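Local coordinates for protein CEL44C (Paenibacillus polymyxa, PDB 2YIH) that hydrolyses the beta-1,4-glucan backbone of xyloglucan and cellulose-type polymers, this chain being the family GH44 glycoside hydrolase part of a longer protein, at residues Y26-T30 with Y405-R409; S106-M112 with V179-D185; G363-I367 with K394-Y400. The protein carries 8 engineered substitutions. All coordinates share one frame; numbering follows the deposited sequence.

From the N terminus, the chain runs through strand 9-22 of the separate beta domain before reaching the turn and short first barrel strand where Tyr26-Thr30 opens contact 1. That contact is not closed until Tyr405-Arg409, so its loop takes in nearly the whole TIM barrel and encloses both other contacts. Contact 2 closes first, pairing the third and fourth barrel strands. Contact 3 follows in series, joining the loops after the seventh and eighth strands, about 27 Å from contact 2 between centres. None of the three loops cross. Helix 399-409 serves two of them: its start belongs to contact 3 and its last residues to contact 1, which brings the end of the barrel back to its beginning.

Contact 1. Residues Y26-T30 with Y405-R409. With SO4 (sulfate ion), chain E.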
loop_
_atom_site.group_PDB
_atom_site.type_symbol
_atom_site.label_atom_id
_atom_site.label_comp_id
_atom_site.label_asym_id
_atom_site.label_seq_id
_atom_site.Cartn_x
_atom_site.Cartn_y
_atom_site.Cartn_z
ATOM N N TYR A 26 5.854 -6.897 -4.342
ATOM C CA TYR A 26 4.840 -5.812 -4.426
ATOM C C TYR A 26 4.710 -4.976 -3.156
ATOM O O TYR A 26 3.914 -4.010 -3.132
ATOM C CB TYR A 26 3.462 -6.342 -4.811
ATOM C CG TYR A 26 3.494 -7.255 -6.005
ATOM C CD1 TYR A 26 4.200 -6.898 -7.170
ATOM C CD2 TYR A 26 2.853 -8.489 -5.964
ATOM C CE1 TYR A 26 4.261 -7.787 -8.255
ATOM C CE2 TYR A 26 2.864 -9.341 -7.060
ATOM C CZ TYR A 26 3.567 -8.969 -8.192
ATOM O OH TYR A 26 3.611 -9.839 -9.263
ATOM N N ILE A 27 5.507 -5.294 -2.129
ATOM C CA ILE A 27 5.631 -4.376 -0.992
ATOM C C ILE A 27 6.413 -3.104 -1.358
ATOM O O ILE A 27 6.388 -2.106 -0.621
ATOM C CB ILE A 27 6.181 -5.039 0.268
ATOM C CG1 ILE A 27 7.622 -5.529 0.057
ATOM C CG2 ILE A 27 5.245 -6.170 0.707
ATOM C CD1 ILE A 27 8.610 -4.839 0.897
ATOM N N TYR A 28 7.151 -3.156 -2.468
ATOM C CA TYR A 28 7.757 -1.945 -3.029
ATOM C C TYR A 28 6.802 -1.289 -4.019
ATOM O O TYR A 28 6.932 -1.439 -5.258
ATOM C CB TYR A 28 9.106 -2.297 -3.690
ATOM C CG TYR A 28 9.993 -3.145 -2.761
ATOM C CD1 TYR A 28 10.625 -2.573 -1.658
ATOM C CD2 TYR A 28 10.176 -4.509 -2.992
ATOM C CE1 TYR A 28 11.370 -3.353 -0.745
ATOM C CE2 TYR A 28 10.982 -5.300 -2.116
ATOM C CZ TYR A 28 11.574 -4.707 -1.008
ATOM O OH TYR A 28 12.357 -5.467 -0.139
ATOM N N GLY A 29 5.837 -0.567 -3.482
ATOM C CA GLY A 29 4.740 -0.134 -4.311
ATOM C C GLY A 29 4.331 1.261 -3.957
ATOM O O GLY A 29 4.594 1.740 -2.852
ATOM N N THR A 30 3.617 1.899 -4.872
ATOM C CA THR A 30 3.200 3.263 -4.591
ATOM C C THR A 30 1.851 3.564 -5.223
ATOM O O THR A 30 1.337 2.775 -6.031
ATOM C CB THR A 30 4.283 4.285 -5.045
ATOM O OG1 THR A 30 3.979 5.583 -4.472
ATOM C CG2 THR A 30 4.332 4.349 -6.595
ATOM N N TYR A 405 12.929 3.978 -0.409
ATOM C CA TYR A 405 12.720 3.011 -1.501
ATOM C C TYR A 405 14.023 2.725 -2.239
ATOM O O TYR A 405 14.307 1.580 -2.563
ATOM C CB TYR A 405 11.639 3.454 -2.515
ATOM C CG TYR A 405 10.237 3.269 -1.968
ATOM C CD1 TYR A 405 9.606 2.010 -2.003
ATOM C CD2 TYR A 405 9.562 4.344 -1.392
ATOM C CE1 TYR A 405 8.319 1.829 -1.449
ATOM C CE2 TYR A 405 8.274 4.185 -0.863
ATOM C CZ TYR A 405 7.669 2.916 -0.889
ATOM O OH TYR A 405 6.443 2.711 -0.305
ATOM N N LYS A 406 14.756 3.777 -2.573
ATOM C CA LYS A 406 15.994 3.594 -3.340
ATOM C C LYS A 406 16.990 2.778 -2.519
ATOM O O LYS A 406 17.726 1.991 -3.087
ATOM C CB LYS A 406 16.599 4.948 -3.744
ATOM C CG LYS A 406 15.737 5.599 -4.814
ATOM C CD LYS A 406 16.008 7.107 -5.004
ATOM C CE LYS A 406 17.391 7.343 -5.562
ATOM N NZ LYS A 406 17.774 8.795 -5.432
ATOM N N LEU A 407 17.011 2.950 -1.197
ATOM C CA LEU A 407 17.946 2.155 -0.393
ATOM C C LEU A 407 17.682 0.643 -0.543
ATOM O O LEU A 407 18.645 -0.176 -0.562
ATOM C CB LEU A 407 17.961 2.597 1.080
ATOM C CG LEU A 407 19.124 2.017 1.900
ATOM C CD1 LEU A 407 20.422 2.691 1.514
ATOM C CD2 LEU A 407 18.849 2.243 3.398
ATOM N N TYR A 408 16.401 0.277 -0.683
ATOM C CA TYR A 408 16.021 -1.125 -0.929
ATOM C C TYR A 408 16.109 -1.558 -2.395
ATOM O O TYR A 408 16.333 -2.752 -2.668
ATOM C CB TYR A 408 14.575 -1.385 -0.433
ATOM C CG TYR A 408 14.506 -1.668 1.053
ATOM C CD1 TYR A 408 14.580 -0.638 1.983
ATOM C CD2 TYR A 408 14.492 -2.978 1.527
ATOM C CE1 TYR A 408 14.565 -0.885 3.328
ATOM C CE2 TYR A 408 14.442 -3.244 2.910
ATOM C CZ TYR A 408 14.519 -2.204 3.794
ATOM O OH TYR A 408 14.474 -2.419 5.166
ATOM N N ARG A 409 15.860 -0.626 -3.339
ATOM C CA ARG A 409 15.534 -1.041 -4.699
ATOM C C ARG A 409 16.399 -0.408 -5.785
ATOM O O ARG A 409 16.343 -0.822 -6.931
ATOM C CB ARG A 409 14.046 -0.810 -4.997
ATOM C CG ARG A 409 13.122 -1.615 -4.097
ATOM C CD ARG A 409 12.988 -3.069 -4.582
ATOM N NE ARG A 409 12.360 -3.096 -5.904
ATOM C CZ ARG A 409 12.168 -4.192 -6.627
ATOM N NH1 ARG A 409 12.521 -5.390 -6.124
ATOM N NH2 ARG A 409 11.601 -4.095 -7.840
HETATM S S SO4 E . 11.560 -7.740 -8.786
HETATM O O1 SO4 E . 12.608 -8.154 -9.719
HETATM O O2 SO4 E . 12.130 -7.735 -7.445
HETATM O O3 SO4 E . 11.059 -6.419 -9.190
HETATM O O4 SO4 E . 10.462 -8.701 -8.905
HETATM O O HOH W 1 5.240 0.267 -0.201
#
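Arg409 lays its aliphatic CD over one face of the Tyr28 ring where helix 399-409, the last helix of the TIM barrel, packs against the approach to the first barrel strand. CD stands 3.6 Å from the Tyr28 ring centroid and 17° off the ring normal, a CH-pi contact. Bends at chi2 (-80°) and chi3 fold the arginine chain along the ring, and the guanidinium plane ends nearly parallel to the ring, 11° away. On the opposite face Ile27 CD1 lies 3.5 Å above the plane of the Tyr28 ring, so the flat tyrosine is sandwiched between two aliphatic groups. One flank of the ring meets Tyr408, whose side chain crosses it at about a right angle, with Tyr28 CE1 3.8 Å from Tyr408 CB.

Tyr405 works differently. Its ring turns an edge to the backbone, bringing CE1 4.1 Å from Tyr28 CA, and its hydroxyl is hydrogen-bonded to a water 2.7 Å from OH. The same water lies near enough to bond the carbonyl oxygens of Ile27 and Gly29, though other acceptors may compete for its protons. Glycine suits position 29 because Tyr26 O occupies the space where a CB would lie.

Farther out, Tyr408 OH is tied to Thr374 O on helix 367-382, and Arg409 NE to Asn39 O, which steadies the arginine over the ring. The remaining guanidinium nitrogens grip a sulfate, probably from the crystallisation liquor, at the edge of the group: NH1 of Arg409 lies 2.7 Å from sulfate O2, and NH2 of Arg409 lies 2.7 Å from sulfate O3.

Contact 2. Residues S106-M112 with V179-D185; sequences SLVTLPM and VKGYALD
Met112 packs along Asp185 and Leu184 where the third and fourth strands of the TIM barrel end side by side. Its CB packs 3.7 Å from Asp185 CB. From there CG stands anti to the backbone N (chi1 -154°), and SD comes 4.0 Å from Leu184 CB. A last bend at chi3 turns CE back to 3.7 Å from Leu184 O, a pliable thioether filling the corner before Leu208 and Leu215 of helix 205-222.

Behind this the strands run parallel, 33° apart. Gly181 N, Val108 N, Ala183 N and Leu110 N bond in turn to Ser106 O, Gly181 O, Val108 O and Ala183 O. Leu107 CD1 lies 3.5 Å from Gly181 C, over a glycine that leaves it room, while Leu110 CD1 packs 3.8 Å from Tyr182 CB toward helix 159-170. Thr109 OG1, hydrogen-bonded to Leu45 O, also takes a bond from a water reaching Asp185 O.

Met112 N donates at 2.8 Å to Asp185 OD2, which accepts on its anti lone pair. Ala113 N adds a weak bond to OD2, and Thr51 OG1 and Trp191 NE1 hold OD1. Gripped at both oxygens, this buried carboxylate is fixed in rotation, two residues before Glu187 of the glycan pocket.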
loop_
_atom_site.group_PDB
_atom_site.type_symbol
_atom_site.label_atom_id
_atom_site.label_comp_id
_atom_site.label_asym_id
_atom_site.label_seq_id
_atom_site.Cartn_x
_atom_site.Cartn_y
_atom_site.Cartn_z
ATOM N N SER A 106 -0.190 -3.712 -11.928
ATOM C CA SER A 106 -1.156 -2.622 -11.857
ATOM C C SER A 106 -2.371 -3.054 -11.052
ATOM O O SER A 106 -3.026 -4.037 -11.405
ATOM C CB SER A 106 -1.677 -2.254 -13.266
ATOM O OG SER A 106 -0.672 -1.578 -14.020
ATOM N N LEU A 107 -2.711 -2.250 -10.046
ATOM C CA LEU A 107 -3.970 -2.406 -9.305
ATOM C C LEU A 107 -4.878 -1.254 -9.679
ATOM O O LEU A 107 -4.539 -0.108 -9.449
ATOM C CB LEU A 107 -3.684 -2.349 -7.805
ATOM C CG LEU A 107 -4.884 -2.351 -6.827
ATOM C CD1 LEU A 107 -5.816 -3.585 -7.090
ATOM C CD2 LEU A 107 -4.370 -2.365 -5.384
ATOM N N VAL A 108 -6.013 -1.568 -10.298
ATOM C CA VAL A 108 -6.941 -0.571 -10.819
ATOM C C VAL A 108 -8.270 -0.597 -10.016
ATOM O O VAL A 108 -8.940 -1.624 -9.901
ATOM C CB VAL A 108 -7.220 -0.898 -12.307
ATOM C CG1 VAL A 108 -8.322 0.001 -12.890
ATOM C CG2 VAL A 108 -5.904 -0.776 -13.137
ATOM N N THR A 109 -8.662 0.549 -9.492
ATOM C CA THR A 109 -9.920 0.628 -8.747
ATOM C C THR A 109 -11.109 0.665 -9.698
ATOM O O THR A 109 -11.078 1.385 -10.717
ATOM C CB THR A 109 -9.908 1.907 -7.894
ATOM O OG1 THR A 109 -8.798 1.818 -6.990
ATOM C CG2 THR A 109 -11.198 2.073 -7.048
ATOM N N LEU A 110 -12.191 0.011 -9.268
ATOM C CA LEU A 110 -13.473 -0.026 -10.018
ATOM C C LEU A 110 -14.497 0.622 -9.113
ATOM O O LEU A 110 -14.327 0.630 -7.885
ATOM C CB LEU A 110 -13.880 -1.480 -10.292
ATOM C CG LEU A 110 -12.882 -2.229 -11.197
ATOM C CD1 LEU A 110 -13.396 -3.639 -11.423
ATOM C CD2 LEU A 110 -12.759 -1.504 -12.524
ATOM N N PRO A 111 -15.564 1.192 -9.699
ATOM C CA PRO A 111 -16.498 1.988 -8.862
ATOM C C PRO A 111 -17.589 1.101 -8.224
ATOM O O PRO A 111 -18.131 0.214 -8.904
ATOM C CB PRO A 111 -17.161 2.933 -9.888
ATOM C CG PRO A 111 -17.154 2.108 -11.183
ATOM C CD PRO A 111 -15.831 1.317 -11.150
ATOM N N MET A 112 -17.976 1.411 -6.984
ATOM C CA MET A 112 -18.990 0.600 -6.309
ATOM C C MET A 112 -19.969 1.454 -5.482
ATOM O O MET A 112 -20.962 0.951 -4.973
ATOM C CB MET A 112 -18.273 -0.461 -5.438
ATOM C CG MET A 112 -19.060 -1.693 -5.187
ATOM S SD MET A 112 -18.150 -2.928 -4.229
ATOM C CE MET A 112 -17.625 -1.986 -2.792
ATOM N N VAL A 179 -3.799 -6.545 -16.891
ATOM C CA VAL A 179 -4.036 -5.831 -15.634
ATOM C C VAL A 179 -4.317 -6.894 -14.577
ATOM O O VAL A 179 -5.237 -7.687 -14.727
ATOM C CB VAL A 179 -5.242 -4.886 -15.777
ATOM C CG1 VAL A 179 -5.618 -4.238 -14.409
ATOM C CG2 VAL A 179 -4.930 -3.820 -16.807
ATOM N N LYS A 180 -3.538 -6.912 -13.503
ATOM C CA LYS A 180 -3.575 -8.051 -12.587
ATOM C C LYS A 180 -4.557 -7.937 -11.435
ATOM O O LYS A 180 -5.013 -8.955 -10.905
ATOM C CB LYS A 180 -2.171 -8.326 -12.062
ATOM C CG LYS A 180 -1.326 -9.033 -13.145
ATOM C CD LYS A 180 0.108 -9.237 -12.704
ATOM C CE LYS A 180 0.783 -10.355 -13.505
ATOM N NZ LYS A 180 0.445 -10.319 -14.962
ATOM N N GLY A 181 -4.778 -6.712 -10.965
ATOM C CA GLY A 181 -5.609 -6.511 -9.777
ATOM C C GLY A 181 -6.694 -5.453 -9.964
ATOM O O GLY A 181 -6.465 -4.416 -10.587
ATOM N N TYR A 182 -7.860 -5.702 -9.355
ATOM C CA TYR A 182 -8.941 -4.711 -9.335
ATOM C C TYR A 182 -9.391 -4.534 -7.906
ATOM O O TYR A 182 -9.536 -5.532 -7.183
ATOM C CB TYR A 182 -10.161 -5.149 -10.175
ATOM C CG TYR A 182 -9.846 -5.271 -11.651
ATOM C CD1 TYR A 182 -9.708 -4.152 -12.448
ATOM C CD2 TYR A 182 -9.622 -6.522 -12.223
ATOM C CE1 TYR A 182 -9.344 -4.278 -13.788
ATOM C CE2 TYR A 182 -9.290 -6.656 -13.573
ATOM C CZ TYR A 182 -9.215 -5.534 -14.352
ATOM O OH TYR A 182 -8.873 -5.638 -15.681
ATOM N N ALA A 183 -9.665 -3.283 -7.520
ATOM C CA ALA A 183 -10.072 -2.983 -6.151
ATOM C C ALA A 183 -11.540 -2.573 -6.170
ATOM O O ALA A 183 -11.995 -1.879 -7.110
ATOM C CB ALA A 183 -9.204 -1.818 -5.545
ATOM N N LEU A 184 -12.239 -2.998 -5.118
ATOM C CA LEU A 184 -13.654 -2.721 -4.925
ATOM C C LEU A 184 -13.803 -1.315 -4.306
ATOM O O LEU A 184 -14.038 -1.164 -3.118
ATOM C CB LEU A 184 -14.305 -3.815 -4.045
ATOM C CG LEU A 184 -14.126 -5.247 -4.589
ATOM C CD1 LEU A 184 -14.687 -6.232 -3.522
ATOM C CD2 LEU A 184 -14.858 -5.449 -5.924
ATOM N N ASP A 185 -13.731 -0.314 -5.184
ATOM C CA ASP A 185 -13.864 1.104 -4.806
ATOM C C ASP A 185 -12.764 1.455 -3.768
ATOM O O ASP A 185 -11.666 0.869 -3.791
ATOM C CB ASP A 185 -15.287 1.369 -4.303
ATOM C CG ASP A 185 -15.706 2.838 -4.462
ATOM O OD1 ASP A 185 -15.223 3.685 -3.683
ATOM O OD2 ASP A 185 -16.468 3.111 -5.386
HETATM O O HOH W 2 -0.738 -5.788 -14.009
HETATM O O HOH W 3 -9.004 1.252 -4.316
#

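Contact 3. Residues G363-I367 with K394-Y400; sequences GENDI and KDGVNNY. With EDO (1,2-ethanediol), chain O; EDO (1,2-ethanediol), chain J.
Tyr400 presents one face of its ring to Ile367: the backbone N lies above that face toward the rim, and CA sits 3.9 Å from the Tyr400 ring centroid, only 7° off the normal, a CH-pi contact. The ring's edge meets the carbonyl carbon of Asn365. Ile367 CD1 stays on that same side, beyond the rim, 3.7 Å from Tyr400 CE1, while Asp366 O comes 3.3 Å from Tyr400 CB. A tyrosine suits the place, since its flat apolar body covers the turn while its OH extends to Asp481 O. Phe480 of strand 474-481 in the beta domain packs on both Ile367 and Tyr400. The side chains of Asn365 and Asn399 cross at a slant, their amide planes 66° apart.

The backbones are joined by Tyr400 N, which donates to Glu364 O at 3.0 Å in the carbonyl plane, so an amide in the first turn of helix 399-409 is served by the other loop. Glu364 and Asn398 run side by side, pointing the same way, with Glu364 CB 3.7 Å from Asn398 CG. The glutamate chain bends at chi2 (85°), carrying CD to 3.8 Å from Lys394 CB. No ion pair results: Lys394 extends the other way, and its NZ bonds to Asp395 O at 3.1 Å. Lys394 N is buried here without a partner.

Gly363, at positive phi, opens a type I turn closed by Asp366 N bonding to Gly363 O. Asp366 is then the N-cap of helix 367-382, its short carboxylate capping a backbone N and bonding Ser368 OG. Asn398 occupies the same position before helix 399-409, but without a side-chain capping bond. Two neighbouring beta-to-alpha loops, following the seventh and eighth strands, are thus packed together, as expected in a TIM barrel.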
loop_
_atom_site.group_PDB
_atom_site.type_symbol
_atom_site.label_atom_id
_atom_site.label_comp_id
_atom_site.label_asym_id
_atom_site.label_seq_id
_atom_site.Cartn_x
_atom_site.Cartn_y
_atom_site.Cartn_z
ATOM N N GLY A 363 6.666 13.074 7.621
ATOM C CA GLY A 363 8.093 13.453 7.602
ATOM C C GLY A 363 8.742 13.207 6.245
ATOM O O GLY A 363 9.894 12.740 6.166
ATOM N N GLU A 364 8.031 13.593 5.183
ATOM C CA GLU A 364 8.383 13.204 3.812
ATOM C C GLU A 364 9.740 13.735 3.400
ATOM O O GLU A 364 10.408 13.145 2.573
ATOM C CB GLU A 364 7.317 13.726 2.827
ATOM C CG GLU A 364 5.948 13.098 3.061
ATOM C CD GLU A 364 5.093 13.795 4.133
ATOM O OE1 GLU A 364 5.548 14.737 4.819
ATOM O OE2 GLU A 364 3.951 13.355 4.311
ATOM N N ASN A 365 10.082 14.926 3.902
ATOM C CA ASN A 365 11.337 15.565 3.567
ATOM C C ASN A 365 12.193 15.716 4.822
ATOM O O ASN A 365 13.003 16.655 4.943
ATOM C CB ASN A 365 11.055 16.910 2.895
ATOM C CG ASN A 365 10.489 16.734 1.527
ATOM O OD1 ASN A 365 9.317 17.068 1.270
ATOM N ND2 ASN A 365 11.263 16.149 0.660
ATOM N N ASP A 366 12.051 14.757 5.736
ATOM C CA ASP A 366 12.878 14.738 6.963
ATOM C C ASP A 366 13.510 13.370 7.164
ATOM O O ASP A 366 12.923 12.349 6.812
ATOM C CB ASP A 366 12.017 15.030 8.189
ATOM C CG ASP A 366 12.872 15.267 9.445
ATOM O OD1 ASP A 366 13.558 16.324 9.495
ATOM O OD2 ASP A 366 12.904 14.400 10.353
ATOM N N ILE A 367 14.729 13.346 7.698
ATOM C CA ILE A 367 15.386 12.072 7.935
ATOM C C ILE A 367 14.498 11.133 8.764
ATOM O O ILE A 367 14.536 9.920 8.544
ATOM C CB ILE A 367 16.777 12.284 8.632
ATOM C CG1 ILE A 367 17.581 10.974 8.786
ATOM C CG2 ILE A 367 16.604 12.993 9.973
ATOM C CD1 ILE A 367 17.822 10.211 7.483
ATOM N N LYS A 394 1.969 14.798 1.300
ATOM C CA LYS A 394 2.510 16.121 0.964
ATOM C C LYS A 394 2.824 16.132 -0.509
ATOM O O LYS A 394 3.427 15.185 -1.035
ATOM C CB LYS A 394 3.807 16.403 1.739
ATOM C CG LYS A 394 4.113 17.870 1.854
ATOM C CD LYS A 394 5.588 18.137 1.694
ATOM C CE LYS A 394 5.805 19.592 1.357
ATOM N NZ LYS A 394 4.829 20.037 0.331
ATOM N N ASP A 395 2.409 17.193 -1.201
ATOM C CA ASP A 395 2.683 17.279 -2.629
ATOM C C ASP A 395 4.135 17.682 -2.913
ATOM O O ASP A 395 4.879 18.055 -1.997
ATOM C CB ASP A 395 1.703 18.243 -3.312
ATOM C CG ASP A 395 0.265 17.706 -3.317
ATOM O OD1 ASP A 395 0.095 16.486 -3.496
ATOM O OD2 ASP A 395 -0.686 18.511 -3.221
ATOM N N GLY A 396 4.527 17.577 -4.174
ATOM C CA GLY A 396 5.911 17.895 -4.603
ATOM C C GLY A 396 6.856 16.790 -4.182
ATOM O O GLY A 396 6.418 15.661 -3.946
ATOM N N VAL A 397 8.154 17.086 -4.083
ATOM C CA VAL A 397 9.102 15.991 -3.759
ATOM C C VAL A 397 8.842 15.433 -2.356
ATOM O O VAL A 397 8.360 16.133 -1.472
ATOM C CB VAL A 397 10.579 16.411 -3.904
ATOM C CG1 VAL A 397 10.869 16.823 -5.355
ATOM C CG2 VAL A 397 10.934 17.511 -2.928
ATOM N N ASN A 398 9.111 14.145 -2.193
ATOM C CA ASN A 398 9.098 13.510 -0.869
ATOM C C ASN A 398 10.466 12.822 -0.774
ATOM O O ASN A 398 10.586 11.603 -0.858
ATOM C CB ASN A 398 7.991 12.449 -0.774
ATOM C CG ASN A 398 6.553 13.043 -0.697
ATOM O OD1 ASN A 398 6.302 14.290 -0.848
ATOM N ND2 ASN A 398 5.595 12.151 -0.524
ATOM N N ASN A 399 11.479 13.633 -0.530
ATOM C CA ASN A 399 12.861 13.215 -0.782
ATOM C C ASN A 399 13.284 12.048 0.084
ATOM O O ASN A 399 14.018 11.194 -0.376
ATOM C CB ASN A 399 13.833 14.376 -0.562
ATOM C CG ASN A 399 13.732 15.421 -1.654
ATOM O OD1 ASN A 399 13.664 15.096 -2.856
ATOM N ND2 ASN A 399 13.640 16.674 -1.239
ATOM N N TYR A 400 12.864 12.047 1.350
ATOM C CA TYR A 400 13.327 10.985 2.263
ATOM C C TYR A 400 12.505 9.700 2.148
ATOM O O TYR A 400 13.020 8.594 2.420
ATOM C CB TYR A 400 13.459 11.501 3.697
ATOM C CG TYR A 400 14.802 12.165 3.972
ATOM C CD1 TYR A 400 15.966 11.408 4.073
ATOM C CD2 TYR A 400 14.904 13.569 4.042
ATOM C CE1 TYR A 400 17.201 11.999 4.338
ATOM C CE2 TYR A 400 16.130 14.176 4.312
ATOM C CZ TYR A 400 17.270 13.400 4.400
ATOM O OH TYR A 400 18.493 13.997 4.657
HETATM C C1 EDO O . 3.615 17.264 -8.343
HETATM O O1 EDO O . 4.633 18.243 -8.138
HETATM C C2 EDO O . 3.680 16.252 -7.210
HETATM O O2 EDO O . 2.790 16.675 -6.171
HETATM C C1 EDO J . 16.547 15.648 12.776
HETATM O O1 EDO J . 16.811 16.765 13.622
HETATM C C2 EDO J . 16.231 16.196 11.398
HETATM O O2 EDO J . 15.088 17.050 11.490
#